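Local coordinates for protein sialidase B (Streptococcus pneumoniae TIGR4, PDB 4XJZ) that catalyses the hydrolytic release of terminal sialic acid residues from alpha-2,3-, alpha-2,6- and alpha-2,8-linked oligosaccharides, glycoproteins and glycolipids, at residues Phe206-Leu211 and Asp224-Gly229. The protein carries 1 engineered substitution. Sequence-based numbering, arbitrary orientation.
Sequences FRIPTL and DARYGG. With DMS (dimethyl sulfoxide), chain G.
R207 and D224 form an antiparallel hydrogen-bonded pair where the short strand 205-207 meets strand 219-226 in one blade of the sialidase beta-propeller. Two backbone bonds establish the register: R207 N to D224 O (3.1 Å) and D224 N to R207 O (2.8 Å). The adjoining pair, F206 with A225, is non-hydrogen-bonded, and F206 CE1 touches A225 CB at 4.0 Å on the other face of the sheet.

R207, the arginine of the (F/Y)RIP motif, probably belongs with R519 and R581 to the arginine triad holding the substrate carboxylate. Its CB lies over one face of the R226 guanidinium, 3.5 Å above the plane. Bends at chi2 (-77°) and chi3 (-59°) turn the R207 chain off an extended course, and NE forms a salt bridge with E631. R226 instead runs extended from CG to NE. Its NE and NH2 both grip OD2 of D224 side-on, the NE bond using the anti lone pair; both bonds lie near the guanidinium plane, which should restrict its rotation. NH1 of R226 forms a salt bridge with D232, the probable proton acceptor, and may help to position it.

With I208 chi1 at -34°, off a staggered position, CG1 lies 3.4 Å from R226 NH2. One water donates to I208 O and D224 OD1, while the dimethyl sulfoxide oxygen accepts from R226 NH2 at 3.1 Å, near the guanidinium plane.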
# COMPACT_ATOMS: atom_id res chain seq x y z
N PHE A 206 -1.53 -0.51 4.84
CA PHE A 206 -0.94 0.63 4.16
C PHE A 206 -1.06 0.44 2.66
O PHE A 206 -0.97 -0.69 2.16
CB PHE A 206 0.53 0.81 4.57
CG PHE A 206 0.70 1.11 6.03
CD1 PHE A 206 0.51 2.40 6.50
CD2 PHE A 206 0.97 0.09 6.93
CE1 PHE A 206 0.62 2.68 7.86
CE2 PHE A 206 1.07 0.36 8.29
CZ PHE A 206 0.90 1.66 8.76
N ARG A 207 -1.29 1.55 1.96
CA ARG A 207 -1.44 1.52 0.50
C ARG A 207 -0.94 2.82 -0.05
O ARG A 207 -0.89 3.83 0.67
CB ARG A 207 -2.91 1.39 0.11
CG ARG A 207 -3.57 0.09 0.46
CD ARG A 207 -3.16 -0.97 -0.51
NE ARG A 207 -3.50 -0.67 -1.91
CZ ARG A 207 -4.69 -0.89 -2.46
NH1 ARG A 207 -5.67 -1.37 -1.72
NH2 ARG A 207 -4.91 -0.61 -3.74
N ILE A 208 -0.61 2.80 -1.33
CA ILE A 208 -0.32 4.01 -2.11
C ILE A 208 0.93 4.77 -1.65
O ILE A 208 0.84 5.92 -1.19
CB ILE A 208 -1.55 4.97 -2.18
CG1 ILE A 208 -2.90 4.22 -2.21
CG2 ILE A 208 -1.44 5.91 -3.37
CD1 ILE A 208 -3.07 3.25 -3.40
N PRO A 209 2.09 4.12 -1.78
CA PRO A 209 3.35 4.72 -1.32
C PRO A 209 3.83 5.85 -2.20
O PRO A 209 3.57 5.86 -3.40
CB PRO A 209 4.33 3.55 -1.42
CG PRO A 209 3.79 2.70 -2.54
CD PRO A 209 2.30 2.76 -2.32
N THR A 210 4.56 6.79 -1.60
CA THR A 210 5.21 7.84 -2.36
C THR A 210 6.62 8.01 -1.81
O THR A 210 6.89 7.67 -0.66
CB THR A 210 4.51 9.20 -2.26
OG1 THR A 210 4.80 9.81 -0.99
CG2 THR A 210 2.99 9.08 -2.40
N LEU A 211 7.50 8.56 -2.63
CA LEU A 211 8.86 8.94 -2.20
C LEU A 211 9.29 10.21 -2.90
O LEU A 211 8.98 10.42 -4.06
CB LEU A 211 9.87 7.84 -2.56
CG LEU A 211 9.90 6.52 -1.80
CD1 LEU A 211 10.82 5.54 -2.50
CD2 LEU A 211 10.35 6.75 -0.33
N ASP A 224 -1.06 6.07 2.36
CA ASP A 224 -2.38 5.92 2.94
C ASP A 224 -2.26 4.98 4.13
O ASP A 224 -1.89 3.81 3.97
CB ASP A 224 -3.35 5.23 1.96
CG ASP A 224 -3.93 6.14 0.90
OD1 ASP A 224 -3.33 7.16 0.50
OD2 ASP A 224 -5.03 5.79 0.41
N ALA A 225 -2.57 5.48 5.33
CA ALA A 225 -2.71 4.62 6.50
C ALA A 225 -4.16 4.18 6.53
O ALA A 225 -5.05 4.97 6.85
CB ALA A 225 -2.34 5.39 7.78
N ARG A 226 -4.40 2.92 6.13
CA ARG A 226 -5.77 2.41 5.93
C ARG A 226 -6.19 1.54 7.11
O ARG A 226 -5.50 0.55 7.45
CB ARG A 226 -5.86 1.66 4.61
CG ARG A 226 -5.47 2.51 3.40
CD ARG A 226 -6.14 2.02 2.13
NE ARG A 226 -5.92 2.93 1.02
CZ ARG A 226 -6.34 2.71 -0.22
NH1 ARG A 226 -7.00 1.60 -0.51
NH2 ARG A 226 -6.11 3.61 -1.17
N TYR A 227 -7.31 1.91 7.73
CA TYR A 227 -7.72 1.28 8.99
C TYR A 227 -8.70 0.13 8.80
O TYR A 227 -8.59 -0.89 9.47
CB TYR A 227 -8.27 2.34 9.97
CG TYR A 227 -7.21 3.34 10.38
CD1 TYR A 227 -6.46 3.14 11.52
CD2 TYR A 227 -6.95 4.46 9.61
CE1 TYR A 227 -5.48 4.04 11.90
CE2 TYR A 227 -5.96 5.35 9.96
CZ TYR A 227 -5.24 5.14 11.11
OH TYR A 227 -4.24 6.04 11.46
N GLY A 228 -9.68 0.30 7.91
CA GLY A 228 -10.68 -0.73 7.69
C GLY A 228 -10.29 -1.70 6.60
O GLY A 228 -10.96 -1.80 5.56
N GLY A 229 -9.20 -2.44 6.82
CA GLY A 229 -8.65 -3.29 5.77
C GLY A 229 -8.01 -2.44 4.69
O GLY A 229 -7.78 -1.23 4.88
S DMS G . -6.04 3.98 -5.51
O DMS G . -6.25 4.45 -4.10
C1 DMS G . -6.01 2.17 -5.48
C2 DMS G . -7.58 4.21 -6.42
O HOH W 1 -0.92 8.03 -0.44